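Long-range contacts in excinuclease ABC, subunit A. (Deinococcus radiodurans, PDB 2VF7), which probably binds DNA and recognises damage in it during nucleotide excision repair, binding and hydrolysing ATP as an ABC-family ATPase: residues I594-A603 with L719-T729; V612-A622 with E678-V689. The protein carries 1 engineered substitution. One frame throughout, in Å; residues are numbered along the deposited sequence.

Contact 1 of 2, residues I594-A603 with L719-T729; sequences IGRTPRSNMA and LGYLRLGQPAT. With ADP (adenosine-5'-diphosphate), chain E.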
loop_
_atom_site.group_PDB
_atom_site.type_symbol
_atom_site.label_atom_id
_atom_site.label_comp_id
_atom_site.label_asym_id
_atom_site.label_seq_id
_atom_site.Cartn_x
_atom_site.Cartn_y
_atom_site.Cartn_z
ATOM N N ILE A 594 18.746 -18.451 12.783
ATOM C CA ILE A 594 20.102 -18.874 12.503
ATOM C C ILE A 594 20.761 -17.853 11.575
ATOM O O ILE A 594 21.950 -17.544 11.743
ATOM C CB ILE A 594 20.205 -20.341 12.002
ATOM C CG1 ILE A 594 19.382 -20.579 10.731
ATOM C CG2 ILE A 594 19.827 -21.312 13.121
ATOM C CD1 ILE A 594 19.684 -21.906 10.030
ATOM N N GLY A 595 19.975 -17.320 10.627
ATOM C CA GLY A 595 20.327 -16.138 9.823
ATOM C C GLY A 595 19.086 -15.296 9.534
ATOM O O GLY A 595 17.961 -15.749 9.756
ATOM N N ARG A 596 19.295 -14.076 9.038
ATOM C CA ARG A 596 18.206 -13.128 8.749
ATOM C C ARG A 596 17.669 -13.175 7.305
ATOM O O ARG A 596 16.601 -12.626 7.021
ATOM C CB ARG A 596 18.639 -11.691 9.082
ATOM C CG ARG A 596 18.502 -11.288 10.559
ATOM C CD ARG A 596 19.435 -12.115 11.454
ATOM N NE ARG A 596 19.456 -11.675 12.849
ATOM C CZ ARG A 596 19.844 -12.438 13.872
ATOM N NH1 ARG A 596 20.233 -13.693 13.657
ATOM N NH2 ARG A 596 19.831 -11.945 15.112
ATOM N N THR A 597 18.430 -13.816 6.409
ATOM C CA THR A 597 18.108 -13.916 4.982
ATOM C C THR A 597 18.102 -15.387 4.608
ATOM O O THR A 597 18.472 -16.220 5.431
ATOM C CB THR A 597 19.121 -13.159 4.099
ATOM O OG1 THR A 597 20.362 -13.880 4.068
ATOM C CG2 THR A 597 19.351 -11.738 4.614
ATOM N N PRO A 598 17.648 -15.720 3.379
ATOM C CA PRO A 598 17.652 -17.120 2.911
ATOM C C PRO A 598 19.010 -17.755 2.521
ATOM O O PRO A 598 19.018 -18.911 2.065
ATOM C CB PRO A 598 16.698 -17.085 1.701
ATOM C CG PRO A 598 16.038 -15.705 1.710
ATOM C CD PRO A 598 17.024 -14.818 2.384
ATOM N N ARG A 599 20.131 -17.032 2.673
ATOM C CA ARG A 599 21.472 -17.640 2.534
ATOM C C ARG A 599 21.610 -18.792 3.502
ATOM O O ARG A 599 22.178 -19.831 3.169
ATOM C CB ARG A 599 22.568 -16.712 3.022
ATOM C CG ARG A 599 22.928 -15.594 2.193
ATOM C CD ARG A 599 24.427 -15.582 2.026
ATOM N NE ARG A 599 24.737 -16.286 0.795
ATOM C CZ ARG A 599 24.586 -15.765 -0.415
ATOM N NH1 ARG A 599 24.144 -14.527 -0.571
ATOM N NH2 ARG A 599 24.896 -16.493 -1.463
ATOM N N SER A 600 21.164 -18.536 4.737
ATOM C CA SER A 600 21.333 -19.437 5.872
ATOM C C SER A 600 20.433 -20.653 5.784
ATOM O O SER A 600 19.281 -20.563 5.318
ATOM C CB SER A 600 21.042 -18.707 7.171
ATOM O OG SER A 600 21.938 -17.622 7.362
ATOM N N ASN A 601 20.978 -21.781 6.244
ATOM C CA ASN A 601 20.236 -23.023 6.368
ATOM C C ASN A 601 20.932 -23.995 7.350
ATOM O O ASN A 601 22.056 -23.738 7.794
ATOM C CB ASN A 601 19.952 -23.619 4.968
ATOM C CG ASN A 601 21.206 -23.766 4.095
ATOM O OD1 ASN A 601 21.146 -23.571 2.890
ATOM N ND2 ASN A 601 22.325 -24.121 4.696
ATOM N N MET A 602 20.257 -25.079 7.735
ATOM C CA MET A 602 20.894 -26.104 8.586
ATOM C C MET A 602 22.223 -26.548 8.003
ATOM O O MET A 602 23.219 -26.672 8.733
ATOM C CB MET A 602 20.032 -27.359 8.689
ATOM C CG MET A 602 19.041 -27.408 9.835
ATOM S SD MET A 602 17.776 -28.646 9.436
ATOM C CE MET A 602 17.320 -29.156 11.069
ATOM N N ALA A 603 22.222 -26.804 6.692
ATOM C CA ALA A 603 23.355 -27.438 6.006
ATOM C C ALA A 603 24.666 -26.728 6.274
ATOM O O ALA A 603 25.728 -27.331 6.408
ATOM C CB ALA A 603 23.112 -27.481 4.510
ATOM N N LEU A 719 13.926 -32.622 14.599
ATOM C CA LEU A 719 13.847 -31.858 13.364
ATOM C C LEU A 719 13.989 -32.683 12.070
ATOM O O LEU A 719 14.435 -32.173 11.073
ATOM C CB LEU A 719 14.891 -30.734 13.363
ATOM C CG LEU A 719 14.891 -29.699 14.495
ATOM C CD1 LEU A 719 15.975 -28.717 14.241
ATOM C CD2 LEU A 719 13.563 -28.985 14.589
ATOM N N GLY A 720 13.571 -33.934 12.080
ATOM C CA GLY A 720 13.738 -34.788 10.932
ATOM C C GLY A 720 12.977 -34.323 9.706
ATOM O O GLY A 720 13.296 -34.724 8.594
ATOM N N TYR A 721 11.975 -33.472 9.914
ATOM C CA TYR A 721 11.098 -33.035 8.831
ATOM C C TYR A 721 11.700 -31.888 8.026
ATOM O O TYR A 721 11.254 -31.608 6.916
ATOM C CB TYR A 721 9.687 -32.693 9.373
ATOM C CG TYR A 721 9.634 -31.548 10.369
ATOM C CD1 TYR A 721 9.361 -30.248 9.954
ATOM C CD2 TYR A 721 9.866 -31.771 11.723
ATOM C CE1 TYR A 721 9.317 -29.205 10.857
ATOM C CE2 TYR A 721 9.841 -30.738 12.626
ATOM C CZ TYR A 721 9.562 -29.459 12.195
ATOM O OH TYR A 721 9.527 -28.436 13.114
ATOM N N LEU A 722 12.722 -31.234 8.579
ATOM C CA LEU A 722 13.328 -30.095 7.921
ATOM C C LEU A 722 14.241 -30.516 6.772
ATOM O O LEU A 722 14.799 -31.608 6.812
ATOM C CB LEU A 722 14.088 -29.233 8.937
ATOM C CG LEU A 722 13.249 -28.536 10.005
ATOM C CD1 LEU A 722 14.126 -27.714 10.892
ATOM C CD2 LEU A 722 12.201 -27.644 9.362
ATOM N N ARG A 723 14.400 -29.630 5.779
ATOM C CA ARG A 723 15.247 -29.847 4.614
ATOM C C ARG A 723 16.608 -29.177 4.785
ATOM O O ARG A 723 16.707 -28.045 5.261
ATOM C CB ARG A 723 14.571 -29.330 3.332
ATOM C CG ARG A 723 13.334 -30.112 2.912
ATOM C CD ARG A 723 12.767 -29.629 1.573
ATOM N NE ARG A 723 12.152 -28.305 1.684
ATOM C CZ ARG A 723 10.920 -28.066 2.168
ATOM N NH1 ARG A 723 10.130 -29.071 2.586
ATOM N NH2 ARG A 723 10.476 -26.814 2.251
ATOM N N LEU A 724 17.662 -29.885 4.393
ATOM C CA LEU A 724 19.042 -29.423 4.558
ATOM C C LEU A 724 19.274 -27.981 4.122
ATOM O O LEU A 724 19.917 -27.218 4.828
ATOM C CB LEU A 724 19.985 -30.366 3.796
ATOM C CG LEU A 724 20.574 -31.468 4.662
ATOM C CD1 LEU A 724 19.491 -32.100 5.493
ATOM C CD2 LEU A 724 21.294 -32.477 3.789
ATOM N N GLY A 725 18.729 -27.620 2.967
ATOM C CA GLY A 725 18.852 -26.281 2.390
ATOM C C GLY A 725 17.687 -25.340 2.691
ATOM O O GLY A 725 17.655 -24.213 2.199
ATOM N N GLN A 726 16.729 -25.781 3.507
ATOM C CA GLN A 726 15.518 -24.981 3.771
ATOM C C GLN A 726 15.958 -23.636 4.321
ATOM O O GLN A 726 16.684 -23.606 5.308
ATOM C CB GLN A 726 14.572 -25.706 4.733
ATOM C CG GLN A 726 13.212 -25.046 4.823
ATOM C CD GLN A 726 12.193 -25.789 5.666
ATOM O OE1 GLN A 726 12.352 -26.975 5.999
ATOM N NE2 GLN A 726 11.110 -25.098 5.987
ATOM N N PRO A 727 15.558 -22.516 3.664
ATOM C CA PRO A 727 16.044 -21.199 4.076
ATOM C C PRO A 727 15.602 -20.874 5.494
ATOM O O PRO A 727 14.539 -21.313 5.905
ATOM C CB PRO A 727 15.334 -20.241 3.114
ATOM C CG PRO A 727 14.929 -21.055 1.985
ATOM C CD PRO A 727 14.614 -22.402 2.544
ATOM N N ALA A 728 16.403 -20.084 6.205
ATOM C CA ALA A 728 16.169 -19.725 7.602
ATOM C C ALA A 728 14.961 -18.817 7.800
ATOM O O ALA A 728 14.383 -18.742 8.885
ATOM C CB ALA A 728 17.418 -19.043 8.149
ATOM N N THR A 729 14.590 -18.097 6.753
ATOM C CA THR A 729 13.463 -17.185 6.851
ATOM C C THR A 729 12.120 -17.937 6.954
ATOM O O THR A 729 11.104 -17.341 7.330
ATOM C CB THR A 729 13.482 -16.154 5.689
ATOM O OG1 THR A 729 13.779 -16.829 4.460
ATOM C CG2 THR A 729 14.556 -15.091 5.947
HETATM P PB ADP E . 3.274 -26.491 12.866
HETATM O O1B ADP E . 2.453 -27.487 13.634
HETATM O O2B ADP E . 4.725 -26.486 13.245
HETATM O O3B ADP E . 2.660 -25.104 12.884
HETATM P PA ADP E . 4.055 -26.172 10.200
HETATM O O1A ADP E . 5.027 -25.193 10.862
HETATM O O2A ADP E . 3.086 -25.655 9.189
HETATM O O3A ADP E . 3.249 -26.985 11.324
HETATM O "O5'" ADP E . 4.963 -27.250 9.423
HETATM C "C5'" ADP E . 4.513 -28.078 8.348
HETATM C "C4'" ADP E . 5.501 -27.953 7.201
HETATM O "O4'" ADP E . 5.390 -26.634 6.652
HETATM C "C3'" ADP E . 6.971 -28.126 7.584
HETATM O "O3'" ADP E . 7.681 -28.881 6.572
HETATM C "C2'" ADP E . 7.460 -26.686 7.655
HETATM O "O2'" ADP E . 8.869 -26.550 7.498
HETATM C "C1'" ADP E . 6.670 -26.022 6.535
HETATM N N9 ADP E . 6.504 -24.565 6.709
HETATM C C8 ADP E . 5.860 -23.970 7.736
HETATM N N7 ADP E . 5.874 -22.626 7.643
HETATM C C5 ADP E . 6.542 -22.350 6.507
HETATM C C6 ADP E . 6.887 -21.115 5.783
HETATM N N6 ADP E . 6.542 -19.904 6.295
HETATM N N1 ADP E . 7.570 -21.241 4.632
HETATM C C2 ADP E . 7.926 -22.439 4.114
HETATM N N3 ADP E . 7.633 -23.601 4.710
HETATM C C4 ADP E . 6.946 -23.620 5.888
HETATM O O HOH W 1 16.030 -19.266 11.340
HETATM O O HOH W 2 17.353 -25.448 6.915
#

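Contact 2 of 2, residues V612-A622 with E678-V689; sequences VRKLFAATPLA and EVEYRGKNIADV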
loop_
_atom_site.group_PDB
_atom_site.type_symbol
_atom_site.label_atom_id
_atom_site.label_comp_id
_atom_site.label_asym_id
_atom_site.label_seq_id
_atom_site.Cartn_x
_atom_site.Cartn_y
_atom_site.Cartn_z
ATOM N N VAL A 612 30.224 -32.188 2.106
ATOM C CA VAL A 612 29.318 -32.440 1.005
ATOM C C VAL A 612 29.931 -31.904 -0.292
ATOM O O VAL A 612 29.891 -32.577 -1.324
ATOM C CB VAL A 612 27.902 -31.830 1.276
ATOM C CG1 VAL A 612 27.006 -31.945 0.050
ATOM C CG2 VAL A 612 27.242 -32.491 2.469
ATOM N N ARG A 613 30.525 -30.716 -0.250
ATOM C CA ARG A 613 31.032 -30.101 -1.482
ATOM C C ARG A 613 32.313 -30.789 -1.940
ATOM O O ARG A 613 32.586 -30.915 -3.131
ATOM C CB ARG A 613 31.287 -28.620 -1.276
ATOM C CG ARG A 613 30.068 -27.850 -0.851
ATOM C CD ARG A 613 30.352 -26.371 -0.883
ATOM N NE ARG A 613 31.118 -25.931 0.277
ATOM C CZ ARG A 613 32.389 -25.534 0.238
ATOM N NH1 ARG A 613 33.054 -25.509 -0.902
ATOM N NH2 ARG A 613 32.982 -25.141 1.342
ATOM N N LYS A 614 33.098 -31.204 -0.953
ATOM C CA LYS A 614 34.238 -32.126 -1.099
ATOM C C LYS A 614 33.891 -33.418 -1.872
ATOM O O LYS A 614 34.648 -33.847 -2.732
ATOM C CB LYS A 614 34.747 -32.439 0.308
ATOM C CG LYS A 614 35.996 -33.235 0.393
ATOM C CD LYS A 614 36.191 -33.779 1.804
ATOM C CE LYS A 614 35.496 -35.140 2.018
ATOM N NZ LYS A 614 34.069 -35.002 2.441
ATOM N N LEU A 615 32.742 -34.022 -1.571
ATOM C CA LEU A 615 32.311 -35.284 -2.196
ATOM C C LEU A 615 31.860 -35.087 -3.625
ATOM O O LEU A 615 31.895 -36.019 -4.428
ATOM C CB LEU A 615 31.143 -35.918 -1.419
ATOM C CG LEU A 615 31.299 -36.441 0.015
ATOM C CD1 LEU A 615 29.969 -36.881 0.611
ATOM C CD2 LEU A 615 32.348 -37.574 0.096
ATOM N N PHE A 616 31.364 -33.890 -3.926
ATOM C CA PHE A 616 30.970 -33.524 -5.294
ATOM C C PHE A 616 32.190 -33.208 -6.160
ATOM O O PHE A 616 32.244 -33.598 -7.316
ATOM C CB PHE A 616 29.972 -32.356 -5.276
ATOM C CG PHE A 616 28.522 -32.793 -5.132
ATOM C CD1 PHE A 616 27.967 -33.005 -3.881
ATOM C CD2 PHE A 616 27.730 -32.999 -6.258
ATOM C CE1 PHE A 616 26.652 -33.445 -3.746
ATOM C CE2 PHE A 616 26.425 -33.427 -6.139
ATOM C CZ PHE A 616 25.870 -33.643 -4.882
ATOM N N ALA A 617 33.172 -32.523 -5.581
ATOM C CA ALA A 617 34.403 -32.167 -6.270
ATOM C C ALA A 617 35.264 -33.376 -6.651
ATOM O O ALA A 617 36.179 -33.248 -7.472
ATOM C CB ALA A 617 35.200 -31.208 -5.418
ATOM N N ALA A 618 34.971 -34.540 -6.053
ATOM C CA ALA A 618 35.731 -35.782 -6.293
ATOM C C ALA A 618 35.097 -36.747 -7.313
ATOM O O ALA A 618 35.555 -37.877 -7.474
ATOM C CB ALA A 618 35.974 -36.494 -4.981
ATOM N N THR A 619 34.057 -36.295 -8.006
ATOM C CA THR A 619 33.333 -37.124 -8.973
ATOM C C THR A 619 33.977 -37.042 -10.339
ATOM O O THR A 619 34.627 -36.033 -10.655
ATOM C CB THR A 619 31.824 -36.730 -9.080
ATOM O OG1 THR A 619 31.701 -35.319 -9.247
ATOM C CG2 THR A 619 31.078 -37.140 -7.832
ATOM N N PRO A 620 33.836 -38.121 -11.147
ATOM C CA PRO A 620 34.351 -38.199 -12.513
ATOM C C PRO A 620 34.076 -36.984 -13.408
ATOM O O PRO A 620 34.952 -36.609 -14.205
ATOM C CB PRO A 620 33.662 -39.450 -13.093
ATOM C CG PRO A 620 32.777 -39.999 -12.015
ATOM C CD PRO A 620 33.203 -39.389 -10.733
ATOM N N LEU A 621 32.882 -36.397 -13.306
ATOM C CA LEU A 621 32.515 -35.264 -14.173
ATOM C C LEU A 621 33.071 -33.931 -13.678
ATOM O O LEU A 621 33.488 -33.092 -14.484
ATOM C CB LEU A 621 30.999 -35.183 -14.405
ATOM C CG LEU A 621 30.444 -34.092 -15.327
ATOM C CD1 LEU A 621 30.780 -34.297 -16.825
ATOM C CD2 LEU A 621 28.937 -33.952 -15.117
ATOM N N ALA A 622 33.080 -33.749 -12.359
ATOM C CA ALA A 622 33.692 -32.582 -11.732
ATOM C C ALA A 622 35.191 -32.577 -11.987
ATOM O O ALA A 622 35.797 -31.521 -12.160
ATOM C CB ALA A 622 33.403 -32.558 -10.240
ATOM N N GLU A 678 24.313 -30.569 -13.424
ATOM C CA GLU A 678 24.623 -31.729 -14.271
ATOM C C GLU A 678 25.539 -32.747 -13.590
ATOM O O GLU A 678 25.644 -33.891 -14.057
ATOM C CB GLU A 678 25.270 -31.270 -15.591
ATOM C CG GLU A 678 24.343 -30.493 -16.518
ATOM C CD GLU A 678 24.969 -30.223 -17.872
ATOM O OE1 GLU A 678 24.264 -29.673 -18.763
ATOM O OE2 GLU A 678 26.162 -30.564 -18.055
ATOM N N VAL A 679 26.208 -32.326 -12.513
ATOM C CA VAL A 679 27.133 -33.176 -11.747
ATOM C C VAL A 679 26.386 -33.906 -10.632
ATOM O O VAL A 679 25.722 -33.275 -9.797
ATOM C CB VAL A 679 28.324 -32.358 -11.136
ATOM C CG1 VAL A 679 29.326 -33.277 -10.423
ATOM C CG2 VAL A 679 29.025 -31.501 -12.214
ATOM N N GLU A 680 26.502 -35.236 -10.616
ATOM C CA GLU A 680 25.824 -36.042 -9.601
ATOM C C GLU A 680 26.748 -36.933 -8.765
ATOM O O GLU A 680 27.555 -37.713 -9.299
ATOM C CB GLU A 680 24.740 -36.903 -10.236
ATOM C CG GLU A 680 23.639 -36.151 -10.946
ATOM C CD GLU A 680 22.766 -37.087 -11.774
ATOM O OE1 GLU A 680 23.198 -38.215 -12.053
ATOM O OE2 GLU A 680 21.640 -36.705 -12.139
ATOM N N TYR A 681 26.614 -36.805 -7.452
ATOM C CA TYR A 681 27.198 -37.733 -6.475
ATOM C C TYR A 681 26.124 -38.745 -6.088
ATOM O O TYR A 681 25.104 -38.379 -5.475
ATOM C CB TYR A 681 27.686 -36.975 -5.232
ATOM C CG TYR A 681 28.014 -37.851 -4.031
ATOM C CD1 TYR A 681 29.151 -38.671 -4.012
ATOM C CD2 TYR A 681 27.197 -37.848 -2.905
ATOM C CE1 TYR A 681 29.452 -39.474 -2.905
ATOM C CE2 TYR A 681 27.493 -38.636 -1.809
ATOM C CZ TYR A 681 28.614 -39.439 -1.816
ATOM O OH TYR A 681 28.874 -40.203 -0.710
ATOM N N ARG A 682 26.359 -39.998 -6.465
ATOM C CA ARG A 682 25.454 -41.119 -6.211
ATOM C C ARG A 682 24.025 -40.869 -6.671
ATOM O O ARG A 682 23.074 -41.088 -5.910
ATOM C CB ARG A 682 25.483 -41.535 -4.732
ATOM C CG ARG A 682 26.640 -42.442 -4.336
ATOM C CD ARG A 682 26.287 -43.128 -3.028
ATOM N NE ARG A 682 26.561 -42.283 -1.870
ATOM C CZ ARG A 682 25.885 -42.326 -0.721
ATOM N NH1 ARG A 682 24.856 -43.151 -0.565
ATOM N NH2 ARG A 682 26.236 -41.522 0.279
ATOM N N GLY A 683 23.886 -40.410 -7.917
ATOM C CA GLY A 683 22.580 -40.170 -8.544
ATOM C C GLY A 683 21.765 -38.997 -8.007
ATOM O O GLY A 683 20.567 -38.901 -8.292
ATOM N N LYS A 684 22.414 -38.113 -7.235
ATOM C CA LYS A 684 21.814 -36.871 -6.738
ATOM C C LYS A 684 22.624 -35.631 -7.143
ATOM O O LYS A 684 23.840 -35.619 -6.977
ATOM C CB LYS A 684 21.753 -36.912 -5.209
ATOM C CG LYS A 684 20.786 -37.934 -4.637
ATOM C CD LYS A 684 20.210 -37.478 -3.297
ATOM C CE LYS A 684 19.286 -38.559 -2.706
ATOM N NZ LYS A 684 18.374 -39.141 -3.738
ATOM N N ASN A 685 21.979 -34.577 -7.652
ATOM C CA ASN A 685 22.715 -33.321 -7.887
ATOM C C ASN A 685 22.842 -32.571 -6.573
ATOM O O ASN A 685 22.416 -33.089 -5.560
ATOM C CB ASN A 685 22.172 -32.464 -9.065
ATOM C CG ASN A 685 20.697 -32.060 -8.913
ATOM O OD1 ASN A 685 20.243 -31.729 -7.829
ATOM N ND2 ASN A 685 19.955 -32.091 -10.014
ATOM N N ILE A 686 23.448 -31.391 -6.555
ATOM C CA ILE A 686 23.713 -30.719 -5.279
ATOM C C ILE A 686 22.428 -30.117 -4.687
ATOM O O ILE A 686 22.336 -29.901 -3.474
ATOM C CB ILE A 686 24.852 -29.636 -5.397
ATOM C CG1 ILE A 686 25.218 -29.043 -4.022
ATOM C CG2 ILE A 686 24.452 -28.503 -6.360
ATOM C CD1 ILE A 686 25.981 -29.993 -3.022
ATOM N N ALA A 687 21.454 -29.842 -5.555
ATOM C CA ALA A 687 20.145 -29.322 -5.166
ATOM C C ALA A 687 19.280 -30.480 -4.720
ATOM O O ALA A 687 18.378 -30.304 -3.898
ATOM C CB ALA A 687 19.495 -28.609 -6.350
ATOM N N ASP A 688 19.565 -31.667 -5.269
ATOM C CA ASP A 688 18.917 -32.901 -4.839
ATOM C C ASP A 688 19.252 -33.144 -3.385
ATOM O O ASP A 688 18.360 -33.529 -2.621
ATOM C CB ASP A 688 19.331 -34.113 -5.676
ATOM C CG ASP A 688 18.546 -34.253 -6.986
ATOM O OD1 ASP A 688 19.148 -34.719 -7.962
ATOM O OD2 ASP A 688 17.341 -33.935 -7.053
ATOM N N VAL A 689 20.503 -32.894 -2.971
ATOM C CA VAL A 689 20.837 -33.076 -1.547
ATOM C C VAL A 689 20.281 -31.991 -0.617
ATOM O O VAL A 689 19.798 -32.289 0.441
ATOM C CB VAL A 689 22.363 -33.425 -1.225
ATOM C CG1 VAL A 689 23.056 -34.246 -2.350
ATOM C CG2 VAL A 689 23.190 -32.235 -0.812
#

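Contact 1 of 2, residues I594-A603 with L719-T729
The rings of Pro598 and Pro727 meet where Pro598 CB lies 3.7 Å from Pro727 CB, and CG of Pro598 packs against OG1 of Thr729. Among the flat groups of 719-729, the Tyr721 ring has Leu722 CG 4.1 Å above one face, toward the rim, while ADP C3' approaches the ring obliquely. Gln726 OE1 stands 4.2 Å over the centre of one face of the Arg723 guanidinium. Further apolar packing comes from Ile594 and Met602. Ala728 CB abuts Ile594 CG1 at 3.6 Å, and the extended Met602 chain carries its methyl CE to a tight 3.5 Å from Leu719 CD1, with Leu722 CD1 equally near CE. Two backbone bonds tie the chains together: Ala603 N to Leu724 O (3.0 Å, 146° at the hydrogen), and a weak, bent one from Ala728 N to Ser600 O at 3.0 Å. Water adds two bridges, one from Ile594 N to Ala728 O, the other from Met602 N to Arg723 O.

Gln726 turns away from this packing. With CG anti to the backbone N (chi1 -169°) and the chain extended beyond it, NE2 reaches ADP O2' at 3.1 Å in an almost straight bond (175°). Lys49, Ser50 and Ser51 of the other ATPase half bind the same nucleotide, making the site composite. Just beyond Thr729 the chain enters the ABC signature sequence LSGGE and helix 733-743. Apolar contacts and backbone bonds thus face 594-603 while the Gln726 amide is bonded to the ADP ribose, so 719-729 holds both.

Contact 2 of 2, residues V612-A622 with E678-V689
Glu678 presents its carbonyl O to Leu621 CD2 at 3.5 Å, while its carboxylate pairs with Arg625. Val679 follows, forking between two partners: with CG1 anti to the backbone N (chi1 -176°), that methyl lies 3.3 Å from Thr619 OG1, and CG2 meets Leu621 CD2. The Thr619 hydroxyl is already committed, donating to Phe616 O at 2.6 Å. At Tyr681 the aromatic packing begins. Its CB sits 3.8 Å from the centroid of the Phe616 ring, 10° off the normal, and its own ring receives Leu615 CB over one face, 4.2 Å from the centroid. A type I' turn then runs from Tyr681 to Lys684, and Arg682 bonds back to Tyr681 OH. Asn685 and Asp688 close a capping box that starts helix 686-690. From that helix Ile686 CD1 lies over the opposite face of Phe616, 4.0 Å from its centroid, so both faces of the ring carry CH-pi contacts, the Ile686 one less centred. Val689 CG1 meets Phe616 CZ at the ring edge (3.8 Å), and its CG2 packs on Val612 CG1. Phe616 thus carries helix 609-617 against the turn 681-684 and helix 686-690; helix 620-624 packs on Val679, and Phe632 meets the same ring.

Both contacts belong to the same ABC ATPase region and are partly buried, but contact 2 lies farther out, about 37 Å from the chain centre to its own centre against about 17 Å. Contact 2 lies between the two segments of contact 1 in sequence, and helix 602-605 leads on to helix 609-617. They touch where Leu724 CD2 packs 3.7 Å from Val689 O. In contact 1 a loop that touches ADP is joined to 594-603 by backbone bonds, bridging water and apolar contacts. Across contact 2 there are no hydrogen bonds; side chains gather round an aromatic ring instead. A zinc ion, held by Cys641, Cys644, Cys664 and Cys667, is about 10 Å from the Pro598 side chain and about 12 Å from that of Ile686, touching neither.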